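Local coordinates for erythrocyte membrane protein 1 (Plasmodium falciparum, PDB 6S8T) that probably attaches infected erythrocytes to receptors on the host cell surface, this piece of it being an ICAM-1-binding DBLbeta domain, at residues Y184-L189 and R262-E267; R194-W199 and Y388-H393; D251-N256 and L287-P292. All blocks are in the same frame, centred on the assembly; numbering follows the deposited sequence. Where two conformers were deposited one is given.

Contact 1: residues Y184-L189 and R262-E267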
loop_
_atom_site.group_PDB
_atom_site.type_symbol
_atom_site.label_atom_id
_atom_site.label_comp_id
_atom_site.label_asym_id
_atom_site.label_seq_id
_atom_site.Cartn_x
_atom_site.Cartn_y
_atom_site.Cartn_z
ATOM N N TYR A 184 0.154 4.770 3.284
ATOM C CA TYR A 184 -0.257 3.573 2.554
ATOM C C TYR A 184 -1.596 3.044 3.059
ATOM O O TYR A 184 -2.422 2.572 2.268
ATOM C CB TYR A 184 0.814 2.488 2.673
ATOM C CG TYR A 184 2.126 2.799 1.983
ATOM C CD1 TYR A 184 2.153 3.474 0.767
ATOM C CD2 TYR A 184 3.340 2.409 2.547
ATOM C CE1 TYR A 184 3.350 3.754 0.132
ATOM C CE2 TYR A 184 4.543 2.687 1.921
ATOM C CZ TYR A 184 4.541 3.360 0.711
ATOM O OH TYR A 184 5.731 3.639 0.079
ATOM N N SER A 185 -1.825 3.098 4.376
ATOM C CA SER A 185 -3.085 2.610 4.930
ATOM C C SER A 185 -4.246 3.521 4.554
ATOM O O SER A 185 -5.358 3.046 4.295
ATOM C CB SER A 185 -2.981 2.486 6.450
ATOM O OG SER A 185 -4.265 2.342 7.037
ATOM N N PHE A 186 -4.011 4.835 4.535
ATOM C CA PHE A 186 -5.033 5.770 4.072
ATOM C C PHE A 186 -5.397 5.501 2.615
ATOM O O PHE A 186 -6.569 5.585 2.231
ATOM C CB PHE A 186 -4.540 7.209 4.255
ATOM C CG PHE A 186 -5.338 8.245 3.501
ATOM C CD1 PHE A 186 -6.576 8.665 3.963
ATOM C CD2 PHE A 186 -4.832 8.821 2.344
ATOM C CE1 PHE A 186 -7.306 9.629 3.274
ATOM C CE2 PHE A 186 -5.555 9.784 1.649
ATOM C CZ PHE A 186 -6.792 10.189 2.117
ATOM N N ALA A 187 -4.406 5.152 1.791
ATOM C CA ALA A 187 -4.682 4.897 0.381
ATOM C C ALA A 187 -5.389 3.560 0.188
ATOM O O ALA A 187 -6.302 3.450 -0.639
ATOM C CB ALA A 187 -3.385 4.945 -0.424
ATOM N N ASP A 188 -4.981 2.534 0.946
ATOM C CA ASP A 188 -5.650 1.236 0.875
ATOM C C ASP A 188 -7.113 1.342 1.283
ATOM O O ASP A 188 -7.981 0.706 0.675
ATOM C CB ASP A 188 -4.927 0.216 1.760
ATOM C CG ASP A 188 -3.632 -0.293 1.141
ATOM O OD1 ASP A 188 -3.369 -0.005 -0.052
ATOM O OD2 ASP A 188 -2.874 -0.986 1.851
ATOM N N LEU A 189 -7.407 2.138 2.318
ATOM C CA LEU A 189 -8.784 2.259 2.789
ATOM C C LEU A 189 -9.665 2.932 1.743
ATOM O O LEU A 189 -10.824 2.546 1.558
ATOM C CB LEU A 189 -8.821 3.026 4.112
ATOM C CG LEU A 189 -10.157 3.138 4.852
ATOM C CD1 LEU A 189 -10.789 1.769 5.069
ATOM C CD2 LEU A 189 -9.970 3.853 6.191
ATOM N N ARG A 262 -8.068 13.263 8.593
ATOM C CA ARG A 262 -8.042 13.963 9.874
ATOM C C ARG A 262 -8.104 12.982 11.037
ATOM O O ARG A 262 -7.488 13.209 12.086
ATOM C CB ARG A 262 -9.198 14.960 9.953
ATOM C CG ARG A 262 -8.863 16.346 9.436
ATOM C CD ARG A 262 -10.072 17.267 9.505
ATOM N NE ARG A 262 -10.772 17.164 10.784
ATOM C CZ ARG A 262 -10.482 17.890 11.860
ATOM N NH1 ARG A 262 -9.498 18.778 11.820
ATOM N NH2 ARG A 262 -11.176 17.727 12.978
ATOM N N ALA A 263 -8.845 11.885 10.872
ATOM C CA ALA A 263 -8.915 10.877 11.923
ATOM C C ALA A 263 -7.564 10.209 12.144
ATOM O O ALA A 263 -7.240 9.822 13.273
ATOM C CB ALA A 263 -9.981 9.837 11.582
ATOM N N MET A 264 -6.765 10.076 11.084
ATOM C CA MET A 264 -5.417 9.537 11.206
ATOM C C MET A 264 -4.423 10.566 11.729
ATOM O O MET A 264 -3.412 10.182 12.331
ATOM C CB MET A 264 -4.946 8.988 9.854
ATOM C CG MET A 264 -5.701 7.744 9.393
ATOM S SD MET A 264 -5.145 7.128 7.790
ATOM C CE MET A 264 -5.834 5.476 7.787
ATOM N N GLN A 265 -4.689 11.858 11.527
ATOM C CA GLN A 265 -3.797 12.889 12.045
ATOM C C GLN A 265 -3.811 12.963 13.568
ATOM O O GLN A 265 -2.869 13.509 14.155
ATOM C CB GLN A 265 -4.164 14.256 11.462
ATOM C CG GLN A 265 -3.809 14.434 9.994
ATOM C CD GLN A 265 -4.156 15.821 9.474
ATOM O OE1 GLN A 265 -5.164 16.411 9.867
ATOM N NE2 GLN A 265 -3.315 16.349 8.592
ATOM N N CYS A 266 -4.854 12.436 14.218
ATOM C CA CYS A 266 -4.901 12.447 15.679
ATOM C C CYS A 266 -3.726 11.690 16.281
ATOM O O CYS A 266 -3.229 12.060 17.351
ATOM C CB CYS A 266 -6.213 11.841 16.174
ATOM S SG CYS A 266 -7.707 12.738 15.713
ATOM N N GLU A 267 -3.272 10.634 15.609
ATOM C CA GLU A 267 -2.180 9.808 16.103
ATOM C C GLU A 267 -0.824 10.242 15.564
ATOM O O GLU A 267 0.180 10.127 16.277
ATOM C CB GLU A 267 -2.437 8.341 15.740
ATOM C CG GLU A 267 -3.821 7.832 16.138
ATOM C CD GLU A 267 -4.022 7.780 17.644
ATOM O OE1 GLU A 267 -3.019 7.646 18.377
ATOM O OE2 GLU A 267 -5.185 7.878 18.096
#

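Contact 2: residues R194-W199 and Y388-H393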
loop_
_atom_site.group_PDB
_atom_site.type_symbol
_atom_site.label_atom_id
_atom_site.label_comp_id
_atom_site.label_asym_id
_atom_site.label_seq_id
_atom_site.Cartn_x
_atom_site.Cartn_y
_atom_site.Cartn_z
ATOM N N ARG A 194 -13.898 2.315 -2.469
ATOM C CA ARG A 194 -14.259 2.486 -3.873
ATOM C C ARG A 194 -14.325 1.170 -4.639
ATOM O O ARG A 194 -14.863 1.152 -5.752
ATOM C CB ARG A 194 -13.271 3.431 -4.568
ATOM C CG ARG A 194 -13.395 4.898 -4.159
ATOM C CD ARG A 194 -12.252 5.749 -4.733
ATOM N NE ARG A 194 -10.954 5.344 -4.200
ATOM C CZ ARG A 194 -9.826 6.038 -4.337
ATOM N NH1 ARG A 194 -9.824 7.192 -4.993
ATOM N NH2 ARG A 194 -8.696 5.574 -3.810
ATOM N N GLY A 195 -13.811 0.075 -4.082
ATOM C CA GLY A 195 -13.834 -1.203 -4.769
ATOM C C GLY A 195 -12.649 -1.486 -5.667
ATOM O O GLY A 195 -12.734 -2.387 -6.509
ATOM N N ARG A 196 -11.545 -0.753 -5.517
ATOM C CA ARG A 196 -10.344 -0.971 -6.313
ATOM C C ARG A 196 -9.354 -1.945 -5.677
ATOM O O ARG A 196 -8.421 -2.384 -6.361
ATOM C CB ARG A 196 -9.633 0.368 -6.569
ATOM C CG ARG A 196 -10.490 1.417 -7.276
ATOM C CD ARG A 196 -9.809 2.784 -7.324
ATOM N NE ARG A 196 -10.619 3.757 -8.054
ATOM C CZ ARG A 196 -10.203 4.968 -8.414
ATOM N NH1 ARG A 196 -11.020 5.774 -9.082
ATOM N NH2 ARG A 196 -8.975 5.374 -8.114
ATOM N N ASP A 197 -9.529 -2.294 -4.401
ATOM C CA ASP A 197 -8.525 -3.072 -3.679
ATOM C C ASP A 197 -8.354 -4.464 -4.283
ATOM O O ASP A 197 -9.326 -5.111 -4.682
ATOM C CB ASP A 197 -8.915 -3.176 -2.200
ATOM C CG ASP A 197 -7.941 -4.019 -1.396
ATOM O OD1 ASP A 197 -6.852 -3.510 -1.046
ATOM O OD2 ASP A 197 -8.265 -5.193 -1.123
ATOM N N LEU A 198 -7.105 -4.938 -4.329
ATOM C CA LEU A 198 -6.759 -6.160 -5.050
ATOM C C LEU A 198 -6.760 -7.425 -4.196
ATOM O O LEU A 198 -6.605 -8.517 -4.753
ATOM C CB LEU A 198 -5.381 -6.012 -5.704
ATOM C CG LEU A 198 -5.264 -4.940 -6.787
ATOM C CD1 LEU A 198 -3.813 -4.769 -7.195
ATOM C CD2 LEU A 198 -6.121 -5.300 -7.983
ATOM N N TRP A 199 -6.916 -7.324 -2.877
ATOM C CA TRP A 199 -6.856 -8.509 -2.021
ATOM C C TRP A 199 -8.204 -9.224 -2.055
ATOM O O TRP A 199 -9.208 -8.695 -1.568
ATOM C CB TRP A 199 -6.479 -8.134 -0.589
ATOM C CG TRP A 199 -6.193 -9.336 0.276
ATOM C CD1 TRP A 199 -5.869 -10.593 -0.151
ATOM C CD2 TRP A 199 -6.214 -9.395 1.710
ATOM N NE1 TRP A 199 -5.682 -11.426 0.924
ATOM C CE2 TRP A 199 -5.887 -10.717 2.078
ATOM C CE3 TRP A 199 -6.474 -8.459 2.717
ATOM C CZ2 TRP A 199 -5.816 -11.128 3.411
ATOM C CZ3 TRP A 199 -6.402 -8.869 4.039
ATOM C CH2 TRP A 199 -6.076 -10.191 4.374
ATOM N N TYR A 388 -6.953 -3.045 -14.474
ATOM C CA TYR A 388 -6.407 -2.833 -15.814
ATOM C C TYR A 388 -6.623 -1.396 -16.278
ATOM O O TYR A 388 -5.672 -0.714 -16.677
ATOM C CB TYR A 388 -7.025 -3.821 -16.803
ATOM C CG TYR A 388 -6.464 -3.683 -18.200
ATOM C CD1 TYR A 388 -5.224 -4.217 -18.527
ATOM C CD2 TYR A 388 -7.166 -3.006 -19.189
ATOM C CE1 TYR A 388 -4.703 -4.086 -19.797
ATOM C CE2 TYR A 388 -6.655 -2.871 -20.465
ATOM C CZ TYR A 388 -5.423 -3.413 -20.764
ATOM O OH TYR A 388 -4.907 -3.280 -22.032
ATOM N N GLN A 389 -7.867 -0.912 -16.209
ATOM C CA GLN A 389 -8.180 0.430 -16.696
ATOM C C GLN A 389 -7.408 1.501 -15.935
ATOM O O GLN A 389 -6.878 2.441 -16.542
ATOM C CB GLN A 389 -9.684 0.693 -16.592
ATOM C CG GLN A 389 -10.544 -0.193 -17.477
ATOM C CD GLN A 389 -10.347 0.091 -18.952
ATOM O OE1 GLN A 389 -9.730 -0.695 -19.672
ATOM N NE2 GLN A 389 -10.873 1.220 -19.412
ATOM N N GLN A 390 -7.338 1.386 -14.604
ATOM C CA GLN A 390 -6.624 2.387 -13.817
ATOM C C GLN A 390 -5.131 2.375 -14.128
ATOM O O GLN A 390 -4.492 3.434 -14.164
ATOM C CB GLN A 390 -6.871 2.159 -12.320
ATOM C CG GLN A 390 -6.232 3.217 -11.415
ATOM C CD GLN A 390 -6.556 3.031 -9.928
ATOM O OE1 GLN A 390 -7.159 2.037 -9.524
ATOM N NE2 GLN A 390 -6.157 4.002 -9.113
ATOM N N MET A 391 -4.560 1.193 -14.371
ATOM C CA MET A 391 -3.136 1.113 -14.682
ATOM C C MET A 391 -2.831 1.694 -16.060
ATOM O O MET A 391 -1.856 2.437 -16.222
ATOM C CB MET A 391 -2.651 -0.337 -14.596
ATOM C CG MET A 391 -2.474 -0.868 -13.180
ATOM S SD MET A 391 -1.183 -0.013 -12.247
ATOM C CE MET A 391 0.252 -0.262 -13.289
ATOM N N VAL A 392 -3.645 1.360 -17.066
ATOM C CA VAL A 392 -3.381 1.849 -18.420
ATOM C C VAL A 392 -3.561 3.360 -18.491
ATOM O O VAL A 392 -2.766 4.063 -19.129
ATOM C CB VAL A 392 -4.276 1.123 -19.442
ATOM C CG1 VAL A 392 -4.188 1.805 -20.800
ATOM C CG2 VAL A 392 -3.871 -0.339 -19.557
ATOM N N HIS A 393 -4.600 3.887 -17.838
ATOM C CA HIS A 393 -4.817 5.330 -17.856
ATOM C C HIS A 393 -3.672 6.072 -17.178
ATOM O O HIS A 393 -3.224 7.112 -17.672
ATOM C CB HIS A 393 -6.145 5.679 -17.191
ATOM C CG HIS A 393 -6.488 7.135 -17.271
ATOM N ND1 HIS A 393 -6.510 7.957 -16.165
ATOM C CD2 HIS A 393 -6.804 7.919 -18.329
ATOM C CE1 HIS A 393 -6.835 9.183 -16.537
ATOM N NE2 HIS A 393 -7.016 9.188 -17.845
HETATM O O HOH W 1 -6.812 4.417 -6.254
#

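Contact 3: residues D251-N256 and L287-P292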
loop_
_atom_site.group_PDB
_atom_site.type_symbol
_atom_site.label_atom_id
_atom_site.label_comp_id
_atom_site.label_asym_id
_atom_site.label_seq_id
_atom_site.Cartn_x
_atom_site.Cartn_y
_atom_site.Cartn_z
ATOM N N ASP A 251 -17.316 9.340 -5.836
ATOM C CA ASP A 251 -17.721 10.679 -5.420
ATOM C C ASP A 251 -17.813 10.789 -3.899
ATOM O O ASP A 251 -17.410 11.806 -3.323
ATOM C CB ASP A 251 -19.054 11.045 -6.071
ATOM C CG ASP A 251 -18.952 11.184 -7.589
ATOM O OD1 ASP A 251 -17.837 11.063 -8.136
ATOM O OD2 ASP A 251 -19.995 11.414 -8.233
ATOM N N TRP A 252 -18.346 9.757 -3.234
ATOM C CA TRP A 252 -18.394 9.772 -1.774
ATOM C C TRP A 252 -16.994 9.883 -1.182
ATOM O O TRP A 252 -16.786 10.595 -0.193
ATOM C CB TRP A 252 -19.096 8.520 -1.245
ATOM C CG TRP A 252 -19.319 8.538 0.251
ATOM C CD1 TRP A 252 -20.433 8.974 0.909
ATOM C CD2 TRP A 252 -18.399 8.107 1.265
ATOM N NE1 TRP A 252 -20.266 8.837 2.267
ATOM C CE2 TRP A 252 -19.026 8.308 2.512
ATOM C CE3 TRP A 252 -17.107 7.572 1.240
ATOM C CZ2 TRP A 252 -18.406 7.992 3.720
ATOM C CZ3 TRP A 252 -16.493 7.257 2.443
ATOM C CH2 TRP A 252 -17.142 7.471 3.664
ATOM N N TRP A 253 -16.019 9.192 -1.776
ATOM C CA TRP A 253 -14.650 9.307 -1.289
ATOM C C TRP A 253 -14.113 10.722 -1.480
ATOM O O TRP A 253 -13.486 11.276 -0.569
ATOM C CB TRP A 253 -13.751 8.281 -1.985
ATOM C CG TRP A 253 -12.332 8.326 -1.505
ATOM C CD1 TRP A 253 -11.245 8.788 -2.195
ATOM C CD2 TRP A 253 -11.845 7.918 -0.219
ATOM N NE1 TRP A 253 -10.114 8.683 -1.421
ATOM C CE2 TRP A 253 -10.456 8.153 -0.204
ATOM C CE3 TRP A 253 -12.449 7.372 0.919
ATOM C CZ2 TRP A 253 -9.660 7.861 0.903
ATOM C CZ3 TRP A 253 -11.657 7.084 2.021
ATOM C CH2 TRP A 253 -10.278 7.327 2.003
ATOM N N GLU A 254 -14.370 11.331 -2.646
ATOM C CA GLU A 254 -13.906 12.695 -2.892
ATOM C C GLU A 254 -14.495 13.677 -1.889
ATOM O O GLU A 254 -13.830 14.637 -1.480
ATOM C CB GLU A 254 -14.264 13.131 -4.313
ATOM C CG GLU A 254 -13.408 12.497 -5.385
ATOM C CD GLU A 254 -11.940 12.807 -5.194
ATOM O OE1 GLU A 254 -11.598 14.003 -5.041
ATOM O OE2 GLU A 254 -11.132 11.851 -5.178
ATOM N N ALA A 255 -15.749 13.460 -1.493
ATOM C CA ALA A 255 -16.417 14.375 -0.578
ATOM C C ALA A 255 -15.896 14.258 0.850
ATOM O O ALA A 255 -15.949 15.238 1.602
ATOM C CB ALA A 255 -17.925 14.125 -0.603
ATOM N N ASN A 256 -15.387 13.087 1.246
ATOM C CA ASN A 256 -15.070 12.842 2.649
ATOM C C ASN A 256 -13.645 12.350 2.891
ATOM O O ASN A 256 -13.321 11.990 4.027
ATOM C CB ASN A 256 -16.058 11.834 3.248
ATOM C CG ASN A 256 -17.497 12.298 3.148
ATOM O OD1 ASN A 256 -17.899 13.258 3.806
ATOM N ND2 ASN A 256 -18.285 11.611 2.328
ATOM N N LEU A 287 -1.723 12.603 -1.299
ATOM C CA LEU A 287 -2.260 12.228 -2.602
ATOM C C LEU A 287 -2.002 10.764 -2.939
ATOM O O LEU A 287 -2.156 10.364 -4.099
ATOM C CB LEU A 287 -1.682 13.134 -3.688
ATOM C CG LEU A 287 -2.120 14.599 -3.641
ATOM C CD1 LEU A 287 -1.315 15.426 -4.628
ATOM C CD2 LEU A 287 -3.609 14.715 -3.931
ATOM N N ASP A 288 -1.619 9.956 -1.946
ATOM C CA ASP A 288 -1.307 8.552 -2.200
ATOM C C ASP A 288 -2.518 7.786 -2.720
ATOM O O ASP A 288 -2.363 6.814 -3.470
ATOM C CB ASP A 288 -0.773 7.897 -0.923
ATOM C CG ASP A 288 0.492 8.571 -0.394
ATOM O OD1 ASP A 288 0.424 9.754 0.007
ATOM O OD2 ASP A 288 1.553 7.912 -0.372
ATOM N N ASP A 289 -3.728 8.200 -2.341
ATOM C CA ASP A 289 -4.922 7.480 -2.767
ATOM C C ASP A 289 -5.234 7.639 -4.258
ATOM O O ASP A 289 -6.212 7.042 -4.721
ATOM C CB ASP A 289 -6.127 7.915 -1.927
ATOM C CG ASP A 289 -6.314 9.424 -1.893
ATOM O OD1 ASP A 289 -5.308 10.162 -1.986
ATOM O OD2 ASP A 289 -7.476 9.870 -1.757
ATOM N N TYR A 290 -4.445 8.395 -5.024
ATOM C CA TYR A 290 -4.626 8.471 -6.471
ATOM C C TYR A 290 -3.528 7.764 -7.250
ATOM O O TYR A 290 -3.536 7.806 -8.484
ATOM C CB TYR A 290 -4.723 9.928 -6.927
ATOM C CG TYR A 290 -5.882 10.657 -6.306
ATOM C CD1 TYR A 290 -7.159 10.574 -6.850
ATOM C CD2 TYR A 290 -5.705 11.414 -5.158
ATOM C CE1 TYR A 290 -8.222 11.238 -6.269
ATOM C CE2 TYR A 290 -6.756 12.077 -4.572
ATOM C CZ TYR A 290 -8.010 11.990 -5.130
ATOM O OH TYR A 290 -9.052 12.661 -4.538
ATOM N N ILE A 291 -2.576 7.138 -6.566
ATOM C CA ILE A 291 -1.567 6.312 -7.222
ATOM C C ILE A 291 -2.107 4.889 -7.274
ATOM O O ILE A 291 -2.566 4.367 -6.246
ATOM C CB ILE A 291 -0.219 6.385 -6.485
ATOM C CG1 ILE A 291 0.341 7.809 -6.539
ATOM C CG2 ILE A 291 0.768 5.385 -7.067
ATOM C CD1 ILE A 291 1.670 7.966 -5.847
ATOM N N PRO A 292 -2.093 4.230 -8.436
ATOM C CA PRO A 292 -2.631 2.865 -8.518
ATOM C C PRO A 292 -2.021 1.944 -7.465
ATOM O O PRO A 292 -0.813 1.961 -7.218
ATOM C CB PRO A 292 -2.259 2.428 -9.935
ATOM C CG PRO A 292 -2.215 3.716 -10.716
ATOM C CD PRO A 292 -1.676 4.745 -9.753
#

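Contact 1: residues Y184-L189 and R262-E267
Between residues 184-189 and 262-267, Met264 makes the contact, reaching across to Ser185 and Phe186. The nearest approach of the backbones is 8.1 Å, between the CA atoms of Phe186 and Met264, so a long side chain has to bridge the distance.

Apolar packing does most of the work. Beyond CG the methionine is extended (chi2 179°, chi3 164°), which carries its sulfur and methyl straight at the other helix. SD lies 3.6 Å from Phe186 CB and 4.0 Å from Phe186 CA, while CE settles 3.8 Å from Phe186 N, against the helix backbone itself. In the conformer described, CE also lies 3.6 Å from Ser185 OG, although a second conformer of the serine makes that detail less certain.

The sulfur-aromatic component is more distant. SD stands 73° off the normal of the Phe186 ring, an oblique Met-aromatic contact made from the CB end of the phenylalanine. The ring meets Trp261 edge to face.

In this conformer the hydroxyl of Ser185 is hydrogen-bonded to Asp152, so it does not depend on Met264. Helix 137-163 flanks the joint, with Ala149 against both Met264 and Leu189, and the disulfide from Cys266 to Cys61 ties down the end of helix 246-268 nearby.

These two helices belong to the helical body of the Duffy-binding-like domain. Since no hydrogen bond links the segments across a buried contact of 136 Å², the two probably hold together through dispersion and shape rather than directional bonds.

Contact 2: residues R194-W199 and Y388-H393
Gln390 lays its amide across the shaft of Arg196, and the two extended side chains cross at about a right angle. The snug part is the aliphatic portion of the arginine: CD of Arg196 lies 3.5 Å from OE1 of Gln390. Gln390 reaches this far because its CG is anti to the backbone N (chi1 -176°) and the rest of the chain continues straight out from helix 388-402.

The loop that presents Arg196 begins with a Schellman motif. Gly195, with positive phi, is the C-prime residue that ends helix 172-194, and the helix end is closely followed by an Asx turn, in which Asp197 OD2 accepts the backbone N of Trp199.

Toward the polar tips the fit becomes looser and is completed by solvent. Arg196 NH2 and Gln390 NE2 are 3.3 Å apart, but both are donors and make no bond to each other; the guanidinium and amide planes are turned 69° apart. One water resolves the mismatch, accepting from Arg196 NH2 at 3.0 Å, in the plane of the guanidinium, and from Gln390 NE2 at the same distance. Arg196 NH1 forms a salt bridge to Glu250, and Arg196 NH2 sits 3.7 Å above the guanidinium plane of Arg194, displaced toward the rim of that group, whose own charge is met by Asp191.

Contact 3: residues D251-N256 and L287-P292
Trp253 and Glu254, neighbours on helix 246-268, each meet one polar side chain of the loop opposite. The indole NE1 of Trp253 donates to OD2 of Asp289 over 2.9 Å, nearly straight at 161°. The oxygen lies close to the indole plane and receives the hydrogen on its anti lone pair, the carboxylate being turned 71° from the ring. Beside this bond, Tyr290 OH is modelled as donating to Glu254 OE2, which comes in at the edge of the phenol ring; at 2.3 Å the separation is too short to be reliable, so the details of this bond are doubtful.

Asp289 and Tyr290 close a 3-10 turn, residues 288-290, just ahead of Pro292, the N-cap of helix 293-319. Within this turn Asp289 holds its CG between the backbone N and the carbonyl carbon (chi1 52°), directing the carboxylate at the tryptophan.

A second shell fixes these groups. Arg257, one turn along the same helix from Trp253, forms a salt bridge with Asp289 OD1. Arg194 makes a cation-pi contact with the Trp253 ring and also donates to the carbonyl O of Asp289. His24 of helix 16-32 hydrogen-bonds Tyr290 OH and packs against Glu254.

Along the chain, helix 172-194 supplies the first half of contact 1, and the loop after it the first half of contact 2. Helix 246-268 then brings residues 251-256 of contact 3 before residues 262-267 close contact 1. Next, residues 287-292 close contact 3, and helix 388-402 finally closes contact 2 after the longest excursion. Contact 3 therefore lies wholly within the span of contact 2, whereas contact 1 crosses both. In space contact 3 touches the other two: Phe186 packs on Asp289 and Trp253, and Met391 on Pro292. Together they join helices 172-194 and 246-268 to the turn before helix 293-319, and link this part to helix 388-402 at the surface.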